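Local structure of acetolactate synthase isozyme 1 large subunit (Escherichia coli, 6LPI) at residues 70-75 and 409-414; 63-68 and 416-421; 386-391 and 438-443. The protein is the large subunit of a thiamine diphosphate-dependent enzyme of the acetohydroxy-acid synthase family and also holds FAD and a magnesium ion. All blocks are in the same frame, centred on the assembly; numbering follows the deposited sequence.

Interaction 1: residues 70-75 and 409-414. With FAD (flavin-adenine dinucleotide), chain I.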
loop_
_atom_site.group_PDB
_atom_site.type_symbol
_atom_site.label_atom_id
_atom_site.label_comp_id
_atom_site.label_asym_id
_atom_site.label_seq_id
_atom_site.Cartn_x
_atom_site.Cartn_y
_atom_site.Cartn_z
ATOM N N MET B 70 1.994 12.195 -0.919
ATOM C CA MET B 70 3.405 12.555 -0.983
ATOM C C MET B 70 4.251 11.294 -1.061
ATOM O O MET B 70 4.993 11.094 -2.033
ATOM C CB MET B 70 3.793 13.412 0.220
ATOM C CG MET B 70 3.007 14.701 0.267
ATOM S SD MET B 70 3.625 15.899 1.431
ATOM C CE MET B 70 5.353 15.422 1.532
ATOM N N ALA B 71 4.069 10.389 -0.078
ATOM C CA ALA B 71 4.885 9.181 0.031
ATOM C C ALA B 71 4.758 8.280 -1.193
ATOM O O ALA B 71 5.755 7.714 -1.659
ATOM C CB ALA B 71 4.520 8.414 1.292
ATOM N N ARG B 72 3.553 8.127 -1.733
ATOM C CA ARG B 72 3.407 7.291 -2.909
ATOM C C ARG B 72 4.031 7.914 -4.142
ATOM O O ARG B 72 4.347 7.188 -5.084
ATOM C CB ARG B 72 1.942 6.953 -3.153
ATOM C CG ARG B 72 1.302 6.251 -2.002
ATOM C CD ARG B 72 0.088 5.577 -2.520
ATOM N NE ARG B 72 -0.749 5.003 -1.479
ATOM C CZ ARG B 72 -1.492 3.920 -1.673
ATOM N NH1 ARG B 72 -1.468 3.321 -2.860
ATOM N NH2 ARG B 72 -2.260 3.447 -0.694
ATOM N N THR B 73 4.261 9.224 -4.165
ATOM C CA THR B 73 5.026 9.734 -5.308
ATOM C C THR B 73 6.548 9.913 -5.103
ATOM O O THR B 73 7.270 9.798 -6.096
ATOM C CB THR B 73 4.456 11.061 -5.795
ATOM O OG1 THR B 73 4.520 12.024 -4.740
ATOM C CG2 THR B 73 3.004 10.898 -6.268
ATOM N N ASP B 74 7.084 10.135 -3.866
ATOM C CA ASP B 74 8.511 10.489 -3.667
ATOM C C ASP B 74 9.381 9.233 -3.667
ATOM O O ASP B 74 10.492 9.229 -4.213
ATOM C CB ASP B 74 8.810 11.154 -2.297
ATOM C CG ASP B 74 7.965 10.611 -1.160
ATOM O OD1 ASP B 74 7.820 9.380 -1.177
ATOM O OD2 ASP B 74 7.465 11.348 -0.302
ATOM N N GLY B 75 8.853 8.140 -3.084
ATOM C CA GLY B 75 9.612 6.980 -2.639
ATOM C C GLY B 75 10.222 7.076 -1.262
ATOM O O GLY B 75 10.970 6.171 -0.885
ATOM N N GLN B 409 3.096 6.958 -11.261
ATOM C CA GLN B 409 2.103 7.837 -11.866
ATOM C C GLN B 409 0.699 7.505 -11.408
ATOM O O GLN B 409 -0.151 8.394 -11.342
ATOM C CB GLN B 409 2.186 7.737 -13.399
ATOM C CG GLN B 409 0.944 8.199 -14.100
ATOM C CD GLN B 409 1.117 8.309 -15.585
ATOM O OE1 GLN B 409 1.003 9.401 -16.151
ATOM N NE2 GLN B 409 1.378 7.176 -16.239
ATOM N N TRP B 410 0.499 6.255 -11.019
ATOM C CA TRP B 410 -0.784 5.657 -10.683
ATOM C C TRP B 410 -0.851 5.478 -9.169
ATOM O O TRP B 410 -0.025 4.764 -8.588
ATOM C CB TRP B 410 -0.907 4.325 -11.417
ATOM C CG TRP B 410 -2.026 3.440 -11.083
ATOM C CD1 TRP B 410 -1.946 2.189 -10.539
ATOM C CD2 TRP B 410 -3.413 3.685 -11.327
ATOM N NE1 TRP B 410 -3.205 1.645 -10.417
ATOM C CE2 TRP B 410 -4.123 2.547 -10.884
ATOM C CE3 TRP B 410 -4.128 4.769 -11.842
ATOM C CZ2 TRP B 410 -5.505 2.457 -10.957
ATOM C CZ3 TRP B 410 -5.503 4.674 -11.916
ATOM C CH2 TRP B 410 -6.179 3.522 -11.477
ATOM N N LEU B 411 -1.782 6.191 -8.534
ATOM C CA LEU B 411 -1.998 6.186 -7.090
ATOM C C LEU B 411 -3.397 5.653 -6.817
ATOM O O LEU B 411 -4.388 6.365 -7.014
ATOM C CB LEU B 411 -1.872 7.589 -6.488
ATOM C CG LEU B 411 -0.552 8.178 -5.970
ATOM C CD1 LEU B 411 0.544 8.118 -6.996
ATOM C CD2 LEU B 411 -0.745 9.609 -5.491
ATOM N N THR B 412 -3.488 4.445 -6.294
ATOM C CA THR B 412 -4.774 3.886 -5.911
ATOM C C THR B 412 -4.620 3.115 -4.608
ATOM O O THR B 412 -3.526 2.688 -4.243
ATOM C CB THR B 412 -5.342 2.971 -7.000
ATOM O OG1 THR B 412 -6.748 2.782 -6.788
ATOM C CG2 THR B 412 -4.653 1.641 -6.990
ATOM N N SER B 413 -5.719 3.001 -3.875
ATOM C CA SER B 413 -5.759 2.231 -2.640
ATOM C C SER B 413 -6.217 0.812 -2.988
ATOM O O SER B 413 -7.380 0.605 -3.338
ATOM C CB SER B 413 -6.689 2.913 -1.644
ATOM O OG SER B 413 -6.976 2.090 -0.536
ATOM N N GLY B 414 -5.291 -0.155 -2.931
ATOM C CA GLY B 414 -5.555 -1.536 -3.334
ATOM C C GLY B 414 -5.766 -2.591 -2.255
ATOM O O GLY B 414 -6.656 -3.447 -2.362
HETATM P PA FAD I . 1.414 -5.143 -3.101
HETATM O O1A FAD I . 1.337 -3.891 -3.884
HETATM O O2A FAD I . 0.971 -5.083 -1.663
HETATM O O5B FAD I . 2.939 -5.519 -3.269
HETATM C C5B FAD I . 3.833 -5.574 -2.139
HETATM C C4B FAD I . 4.697 -6.793 -2.310
HETATM O O4B FAD I . 5.955 -6.437 -2.943
HETATM C C3B FAD I . 5.077 -7.489 -1.006
HETATM O O3B FAD I . 5.096 -8.899 -1.233
HETATM C C2B FAD I . 6.445 -6.864 -0.706
HETATM O O2B FAD I . 7.262 -7.622 0.174
HETATM C C1B FAD I . 7.022 -6.855 -2.114
HETATM N N9A FAD I . 8.151 -5.963 -2.319
HETATM C C8A FAD I . 8.224 -4.624 -2.043
HETATM N N7A FAD I . 9.375 -4.074 -2.358
HETATM C C5A FAD I . 10.110 -5.128 -2.878
HETATM C C6A FAD I . 11.422 -5.215 -3.389
HETATM N N6A FAD I . 12.261 -4.179 -3.464
HETATM N N1A FAD I . 11.852 -6.423 -3.814
HETATM C C2A FAD I . 11.021 -7.467 -3.734
HETATM N N3A FAD I . 9.767 -7.505 -3.281
HETATM C C4A FAD I . 9.369 -6.298 -2.859
HETATM N N1 FAD I . -5.680 -6.415 -7.963
HETATM C C2 FAD I . -5.423 -7.175 -9.065
HETATM O O2 FAD I . -4.303 -7.621 -9.279
HETATM N N3 FAD I . -6.432 -7.442 -9.973
HETATM C C4 FAD I . -7.737 -7.005 -9.885
HETATM O O4 FAD I . -8.546 -7.305 -10.760
HETATM C C4X FAD I . -8.006 -6.205 -8.700
HETATM N N5 FAD I . -9.224 -5.738 -8.526
HETATM C C5X FAD I . -9.466 -4.959 -7.401
HETATM C C6 FAD I . -10.748 -4.443 -7.198
HETATM C C7 FAD I . -11.030 -3.645 -6.089
HETATM C C7M FAD I . -12.425 -3.117 -5.888
HETATM C C8 FAD I . -10.015 -3.361 -5.161
HETATM C C8M FAD I . -10.296 -2.515 -3.942
HETATM C C9 FAD I . -8.737 -3.876 -5.361
HETATM C C9A FAD I . -8.458 -4.676 -6.462
HETATM N N10 FAD I . -7.170 -5.207 -6.690
HETATM C C10 FAD I . -6.908 -5.970 -7.796
HETATM C "C1'" FAD I . -6.073 -4.943 -5.759
HETATM C "C2'" FAD I . -5.847 -6.085 -4.780
HETATM O "O2'" FAD I . -6.744 -5.973 -3.676
HETATM C "C3'" FAD I . -4.415 -6.019 -4.250
HETATM O "O3'" FAD I . -4.183 -4.745 -3.659
HETATM C "C4'" FAD I . -3.340 -6.262 -5.303
HETATM O "O4'" FAD I . -3.802 -7.260 -6.206
HETATM C "C5'" FAD I . -2.029 -6.698 -4.694
HETATM O "O5'" FAD I . -0.972 -6.475 -5.643
HETATM P P FAD I . 0.507 -6.768 -5.264
HETATM O O1P FAD I . 0.726 -8.281 -5.277
HETATM O O2P FAD I . 1.316 -5.996 -6.030
HETATM O O3P FAD I . 0.550 -6.280 -3.789
#
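R72 and T73, in the last turns of helix 60-74 of the N-terminal thiamine diphosphate domain, meet L411, on edge strand 410-411 of the C-terminal domain's parallel sheet, and the backbone of T412. The close-packed part is a small apolar patch. The methyl CG2 of T73 meets CD1 of L411 at 3.8 Å, the two side chains crossing at about a right angle, and CB of R72 rests against CG of L411 at 4.0 Å. From there the R72 side chain runs extended from CG to NE toward the T412 backbone, where NH1 gives a weak, bent bond to the carbonyl O of T412 (2.6 Å, 117° at the hydrogen). What fixes the guanidinium lies mostly elsewhere: NE bonds to OE1 of Q68, and NH2 makes salt bridges to D97 and D101. The outer side is looser. D74 is exposed to solvent and does not touch 409-414, M70 points away from the strand, and the helix stops at G75, which takes a positive phi of 85°. At the far end of 409-414 the chain reaches the FAD, whose O2' hydroxyl donates to the carbonyl O of G414 at 2.8 Å.

Interaction 2: residues 63-68 and 416-421; sequences AGFIAQ and LGTMGF. With TPP (thiamine diphosphate), chain J.
The helix 60-74 backbone comes nearest the loop 416-421 at F65 and F421, whose CA atoms are 6.3 Å apart, and there T418 to F421 form a type II turn with G420 at its positive-phi position. The main feature is an offset edge-to-face stack between the two domains that bind thiamine diphosphate: the F421 ring turns its edge to the F65 face, with the planes 82° apart. The ring centroids are separated by 5.6 Å. F421 also places its own CA over the middle of that face, a CH-pi contact of 4.2 Å to the F65 centroid, so backbone and ring of one residue both cover the other. With CG anti to the backbone N (chi1 163°), the F421 ring brings its CD1 to 3.6 Å from F65 CD1. At the other end of F65, CZ packs on the methyl CG2 of T418 at 3.6 Å, while T418 OG1 is taken up by D97. OE1 of Q68 lies in the plane of the F421 ring, 3.7 Å from CE1, and NE2 of Q68 bonds to D97 and A94. The other side of the loop faces thiamine diphosphate. The M419 side chain leaves the backbone away from the helix and puts CG 3.3 Å from N3' of the aminopyrimidine and SD near C4 of the thiazolium. It sits between the two rings, consistent with the bulky residue that supports the V conformation of thiamine diphosphate in related enzymes. Beside it, the 4'-amino group N4' donates to the carbonyl O of G417 at 3.1 Å, with 154° at the hydrogen.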
loop_
_atom_site.group_PDB
_atom_site.type_symbol
_atom_site.label_atom_id
_atom_site.label_comp_id
_atom_site.label_asym_id
_atom_site.label_seq_id
_atom_site.Cartn_x
_atom_site.Cartn_y
_atom_site.Cartn_z
ATOM N N ALA B 63 -5.356 14.218 6.552
ATOM C CA ALA B 63 -3.927 14.461 6.782
ATOM C C ALA B 63 -3.105 13.233 6.434
ATOM O O ALA B 63 -2.076 13.326 5.748
ATOM C CB ALA B 63 -3.665 14.843 8.238
ATOM N N GLY B 64 -3.566 12.064 6.888
ATOM C CA GLY B 64 -2.839 10.842 6.618
ATOM C C GLY B 64 -2.811 10.487 5.145
ATOM O O GLY B 64 -1.769 10.099 4.615
ATOM N N PHE B 65 -3.942 10.640 4.451
ATOM C CA PHE B 65 -3.928 10.282 3.036
ATOM C C PHE B 65 -3.135 11.294 2.203
ATOM O O PHE B 65 -2.564 10.922 1.173
ATOM C CB PHE B 65 -5.354 10.136 2.514
ATOM C CG PHE B 65 -5.978 8.813 2.843
ATOM C CD1 PHE B 65 -5.329 7.622 2.520
ATOM C CD2 PHE B 65 -7.213 8.748 3.470
ATOM C CE1 PHE B 65 -5.899 6.400 2.809
ATOM C CE2 PHE B 65 -7.794 7.513 3.775
ATOM C CZ PHE B 65 -7.131 6.343 3.444
ATOM N N ILE B 66 -3.074 12.561 2.628
ATOM C CA ILE B 66 -2.208 13.533 1.956
ATOM C C ILE B 66 -0.745 13.155 2.147
ATOM O O ILE B 66 0.066 13.190 1.202
ATOM C CB ILE B 66 -2.485 14.955 2.468
ATOM C CG1 ILE B 66 -3.850 15.448 2.010
ATOM C CG2 ILE B 66 -1.420 15.926 1.973
ATOM C CD1 ILE B 66 -4.208 16.731 2.695
ATOM N N ALA B 67 -0.375 12.827 3.386
ATOM C CA ALA B 67 0.941 12.243 3.608
ATOM C C ALA B 67 1.141 11.038 2.691
ATOM O O ALA B 67 2.225 10.832 2.136
ATOM C CB ALA B 67 1.108 11.864 5.081
ATOM N N GLN B 68 0.094 10.241 2.507
ATOM C CA GLN B 68 0.197 9.085 1.632
ATOM C C GLN B 68 0.461 9.483 0.185
ATOM O O GLN B 68 1.240 8.821 -0.497
ATOM C CB GLN B 68 -1.052 8.234 1.734
ATOM C CG GLN B 68 -0.878 7.088 2.708
ATOM C CD GLN B 68 -1.584 5.829 2.213
ATOM O OE1 GLN B 68 -1.423 5.410 1.056
ATOM N NE2 GLN B 68 -2.414 5.257 3.069
ATOM N N LEU B 416 -6.244 -2.161 1.256
ATOM C CA LEU B 416 -7.398 -1.880 2.089
ATOM C C LEU B 416 -8.596 -1.478 1.259
ATOM O O LEU B 416 -9.733 -1.742 1.656
ATOM C CB LEU B 416 -7.053 -0.781 3.092
ATOM C CG LEU B 416 -8.171 -0.492 4.074
ATOM C CD1 LEU B 416 -8.435 -1.786 4.815
ATOM C CD2 LEU B 416 -7.786 0.673 5.020
ATOM N N GLY B 417 -8.355 -0.853 0.105
ATOM C CA GLY B 417 -9.416 -0.449 -0.790
ATOM C C GLY B 417 -10.296 0.565 -0.103
ATOM O O GLY B 417 -11.497 0.344 0.033
ATOM N N THR B 418 -9.721 1.683 0.317
ATOM C CA THR B 418 -10.414 2.667 1.144
ATOM C C THR B 418 -11.181 3.637 0.252
ATOM O O THR B 418 -10.575 4.336 -0.570
ATOM C CB THR B 418 -9.398 3.459 1.977
ATOM O OG1 THR B 418 -8.404 2.584 2.522
ATOM C CG2 THR B 418 -10.062 4.254 3.068
ATOM N N MET B 419 -12.499 3.708 0.417
ATOM C CA MET B 419 -13.195 4.849 -0.154
ATOM C C MET B 419 -12.697 6.108 0.519
ATOM O O MET B 419 -12.393 6.112 1.721
ATOM C CB MET B 419 -14.715 4.739 -0.020
ATOM C CG MET B 419 -15.294 3.502 -0.731
ATOM S SD MET B 419 -17.071 3.304 -0.485
ATOM C CE MET B 419 -17.544 5.021 -0.806
ATOM N N GLY B 420 -12.532 7.158 -0.285
ATOM C CA GLY B 420 -12.054 8.423 0.224
ATOM C C GLY B 420 -10.571 8.642 0.060
ATOM O O GLY B 420 -10.080 9.720 0.405
ATOM N N PHE B 421 -9.846 7.652 -0.458
ATOM C CA PHE B 421 -8.403 7.782 -0.646
ATOM C C PHE B 421 -8.054 8.852 -1.694
ATOM O O PHE B 421 -7.126 9.660 -1.500
ATOM C CB PHE B 421 -7.843 6.413 -1.035
ATOM C CG PHE B 421 -6.473 6.457 -1.647
ATOM C CD1 PHE B 421 -5.341 6.321 -0.853
ATOM C CD2 PHE B 421 -6.309 6.641 -3.006
ATOM C CE1 PHE B 421 -4.078 6.363 -1.410
ATOM C CE2 PHE B 421 -5.053 6.672 -3.568
ATOM C CZ PHE B 421 -3.936 6.528 -2.777
HETATM N "N1'" TPP J . -16.996 1.677 3.140
HETATM C "C2'" TPP J . -15.701 2.122 2.943
HETATM C CM2 TPP J . -15.104 3.193 3.807
HETATM N "N3'" TPP J . -14.918 1.587 1.950
HETATM C "C4'" TPP J . -15.395 0.585 1.153
HETATM N "N4'" TPP J . -14.573 0.104 0.220
HETATM C "C5'" TPP J . -16.701 0.125 1.340
HETATM C "C6'" TPP J . -17.494 0.684 2.338
HETATM C "C7'" TPP J . -17.280 -0.954 0.448
HETATM N N3 TPP J . -17.383 -0.422 -0.885
HETATM C C2 TPP J . -16.422 -0.629 -1.847
HETATM S S1 TPP J . -16.732 0.068 -3.247
HETATM C C5 TPP J . -18.123 0.667 -2.685
HETATM C C4 TPP J . -18.381 0.350 -1.375
HETATM C CM4 TPP J . -19.613 0.807 -0.671
HETATM C C6 TPP J . -18.973 1.502 -3.613
HETATM C C7 TPP J . -18.176 2.635 -4.257
HETATM O O7 TPP J . -19.027 3.754 -4.375
HETATM P PA TPP J . -18.717 4.945 -5.421
HETATM O O1A TPP J . -17.838 6.001 -4.808
HETATM O O2A TPP J . -20.076 5.486 -5.826
HETATM O O3A TPP J . -17.904 4.312 -6.657
HETATM P PB TPP J . -18.619 3.660 -7.971
HETATM O O1B TPP J . -17.705 3.857 -9.182
HETATM O O2B TPP J . -18.906 2.188 -7.804
HETATM O O3B TPP J . -19.973 4.307 -8.174
#

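Interaction 3: residues 386-391 and 438-443. With TPP (thiamine diphosphate), chain J.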
loop_
_atom_site.group_PDB
_atom_site.type_symbol
_atom_site.label_atom_id
_atom_site.label_comp_id
_atom_site.label_asym_id
_atom_site.label_seq_id
_atom_site.Cartn_x
_atom_site.Cartn_y
_atom_site.Cartn_z
ATOM N N ILE B 386 -0.182 12.873 -12.997
ATOM C CA ILE B 386 -0.319 11.921 -11.910
ATOM C C ILE B 386 -1.801 11.598 -11.820
ATOM O O ILE B 386 -2.636 12.506 -11.901
ATOM C CB ILE B 386 0.238 12.474 -10.584
ATOM C CG1 ILE B 386 1.752 12.675 -10.694
ATOM C CG2 ILE B 386 -0.040 11.523 -9.461
ATOM C CD1 ILE B 386 2.297 13.719 -9.770
ATOM N N ILE B 387 -2.131 10.305 -11.714
ATOM C CA ILE B 387 -3.511 9.816 -11.700
ATOM C C ILE B 387 -3.785 9.128 -10.375
ATOM O O ILE B 387 -3.052 8.228 -9.953
ATOM C CB ILE B 387 -3.852 8.879 -12.874
ATOM C CG1 ILE B 387 -3.574 9.558 -14.219
ATOM C CG2 ILE B 387 -5.347 8.429 -12.833
ATOM C CD1 ILE B 387 -2.190 9.445 -14.792
ATOM N N THR B 388 -4.859 9.554 -9.745
ATOM C CA THR B 388 -5.350 9.103 -8.461
ATOM C C THR B 388 -6.779 8.604 -8.642
ATOM O O THR B 388 -7.472 9.018 -9.575
ATOM C CB THR B 388 -5.295 10.325 -7.500
ATOM O OG1 THR B 388 -3.963 10.511 -7.027
ATOM C CG2 THR B 388 -6.213 10.198 -6.384
ATOM N N THR B 389 -7.223 7.670 -7.795
ATOM C CA THR B 389 -8.614 7.202 -7.871
ATOM C C THR B 389 -9.150 6.967 -6.472
ATOM O O THR B 389 -8.396 6.755 -5.521
ATOM C CB THR B 389 -8.860 5.891 -8.645
ATOM O OG1 THR B 389 -8.682 4.774 -7.766
ATOM C CG2 THR B 389 -7.968 5.741 -9.844
ATOM N N ASP B 390 -10.462 7.016 -6.357
ATOM C CA ASP B 390 -11.134 6.451 -5.197
ATOM C C ASP B 390 -11.412 4.960 -5.475
ATOM O O ASP B 390 -10.719 4.321 -6.276
ATOM C CB ASP B 390 -12.362 7.304 -4.853
ATOM C CG ASP B 390 -12.073 8.363 -3.756
ATOM O OD1 ASP B 390 -11.493 7.948 -2.724
ATOM O OD2 ASP B 390 -12.436 9.574 -3.885
ATOM N N VAL B 391 -12.391 4.371 -4.789
ATOM C CA VAL B 391 -12.632 2.932 -4.830
ATOM C C VAL B 391 -14.052 2.639 -5.318
ATOM O O VAL B 391 -15.015 3.224 -4.819
ATOM C CB VAL B 391 -12.393 2.302 -3.450
ATOM C CG1 VAL B 391 -12.883 0.870 -3.441
ATOM C CG2 VAL B 391 -10.911 2.361 -3.115
ATOM N N VAL B 438 -2.531 16.498 -11.433
ATOM C CA VAL B 438 -3.061 15.370 -10.705
ATOM C C VAL B 438 -4.542 15.338 -11.065
ATOM O O VAL B 438 -5.266 16.320 -10.846
ATOM C CB VAL B 438 -2.802 15.551 -9.207
ATOM C CG1 VAL B 438 -2.999 14.266 -8.486
ATOM C CG2 VAL B 438 -1.371 16.034 -9.021
ATOM N N LEU B 439 -4.937 14.278 -11.755
ATOM C CA LEU B 439 -6.323 13.982 -12.068
ATOM C C LEU B 439 -6.790 12.926 -11.084
ATOM O O LEU B 439 -6.062 11.966 -10.816
ATOM C CB LEU B 439 -6.462 13.489 -13.510
ATOM C CG LEU B 439 -5.868 14.491 -14.503
ATOM C CD1 LEU B 439 -4.937 13.821 -15.513
ATOM C CD2 LEU B 439 -7.010 15.193 -15.231
ATOM N N CYS B 440 -7.974 13.109 -10.526
ATOM C CA CYS B 440 -8.483 12.203 -9.505
ATOM C C CYS B 440 -9.822 11.637 -9.960
ATOM O O CYS B 440 -10.848 12.308 -9.849
ATOM C CB CYS B 440 -8.612 12.923 -8.174
ATOM S SG CYS B 440 -9.559 11.986 -6.988
ATOM N N PHE B 441 -9.821 10.409 -10.480
ATOM C CA PHE B 441 -11.062 9.748 -10.879
ATOM C C PHE B 441 -11.802 9.271 -9.641
ATOM O O PHE B 441 -11.300 8.410 -8.913
ATOM C CB PHE B 441 -10.778 8.579 -11.818
ATOM C CG PHE B 441 -10.255 8.995 -13.154
ATOM C CD1 PHE B 441 -8.896 9.156 -13.366
ATOM C CD2 PHE B 441 -11.130 9.231 -14.206
ATOM C CE1 PHE B 441 -8.414 9.554 -14.615
ATOM C CE2 PHE B 441 -10.660 9.617 -15.459
ATOM C CZ PHE B 441 -9.303 9.783 -15.666
ATOM N N SER B 442 -13.012 9.784 -9.433
ATOM C CA SER B 442 -13.759 9.522 -8.217
ATOM C C SER B 442 -15.198 9.149 -8.545
ATOM O O SER B 442 -15.664 9.268 -9.683
ATOM C CB SER B 442 -13.723 10.756 -7.294
ATOM O OG SER B 442 -14.425 10.561 -6.074
ATOM N N GLY B 443 -15.899 8.695 -7.507
ATOM C CA GLY B 443 -17.309 8.397 -7.605
ATOM C C GLY B 443 -18.085 9.145 -6.534
ATOM O O GLY B 443 -17.524 9.611 -5.542
HETATM N "N1'" TPP J . -16.996 1.677 3.140
HETATM C "C2'" TPP J . -15.701 2.122 2.943
HETATM C CM2 TPP J . -15.104 3.193 3.807
HETATM N "N3'" TPP J . -14.918 1.587 1.950
HETATM C "C4'" TPP J . -15.395 0.585 1.153
HETATM N "N4'" TPP J . -14.573 0.104 0.220
HETATM C "C5'" TPP J . -16.701 0.125 1.340
HETATM C "C6'" TPP J . -17.494 0.684 2.338
HETATM C "C7'" TPP J . -17.280 -0.954 0.448
HETATM N N3 TPP J . -17.383 -0.422 -0.885
HETATM C C2 TPP J . -16.422 -0.629 -1.847
HETATM S S1 TPP J . -16.732 0.068 -3.247
HETATM C C5 TPP J . -18.123 0.667 -2.685
HETATM C C4 TPP J . -18.381 0.350 -1.375
HETATM C CM4 TPP J . -19.613 0.807 -0.671
HETATM C C6 TPP J . -18.973 1.502 -3.613
HETATM C C7 TPP J . -18.176 2.635 -4.257
HETATM O O7 TPP J . -19.027 3.754 -4.375
HETATM P PA TPP J . -18.717 4.945 -5.421
HETATM O O1A TPP J . -17.838 6.001 -4.808
HETATM O O2A TPP J . -20.076 5.486 -5.826
HETATM O O3A TPP J . -17.904 4.312 -6.657
HETATM P PB TPP J . -18.619 3.660 -7.971
HETATM O O1B TPP J . -17.705 3.857 -9.182
HETATM O O2B TPP J . -18.906 2.188 -7.804
HETATM O O3B TPP J . -19.973 4.307 -8.174
#
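Two neighbouring strands of the C-terminal domain's parallel sheet, 386-389 and 438-443, meet here just before the chain enters the thiamine diphosphate site. They run 18° from parallel, with I386 beside V438, I387 beside L439, T388 beside C440 and T389 beside F441. T388 takes part with both backbone groups: its N donates to L439 O at 2.9 Å, and its O accepts from F441 N. I386 O receives L439 N, and D390 N closes the series on F441 O at 3.0 Å. CA-H groups of V438, I387, C440 and T389 point at the same carbonyls and add weaker contacts.

I387 and F441 lie side by side on one face, where CG2 of I387 reaches the edge of the F441 ring, 3.7 Å from CD1. On the other face I386 packs beside V438, and CG2 of T388 touches SG of C440 at 3.8 Å. Past the end of strand 386-389 the pairing continues through side chains: S442 OG, set anti to its backbone N (chi1 -179°), donates to the anti lone pair of D390 OD2 at 3.1 Å. The other oxygen, OD1, receives the backbone N of G422, so one buried carboxylate joins the end of strand 386-389, and S442 beside it, to the start of helix 422-432. Next come V391, whose O lies 3.3 Å from C7 of thiamine diphosphate, and G443, beside the diphosphate and directly ahead of the magnesium ligand D444. In the sheet, strand 410-411 flanks 386-389 and strand 464-470 flanks 438-443; helix 422-432 covers the face of I386, T388 and V438 through A426 and A429.

The three contacts form a compact group, their centres 10 to 12 Å apart; interactions 1 and 2 lie between the N-terminal and C-terminal thiamine diphosphate domains and interaction 3 within the C-terminal one, mostly in its sheet. Along the chain the segments come in the order 63-68, 70-75, 386-391, 409-414, 416-421, 438-443. Interactions 1 and 2 share helix 60-74 and together join it to the run from strand 410-411 to the start of helix 422-432, touching where S413 OG meets T418 N. Strand 386-389 of interaction 3 also pairs with strand 410-411. Interactions 2 and 3 touch thiamine diphosphate, and interactions 1 and 2 reach FAD through G414 and G417, so domain packing and ligand binding use the same elements.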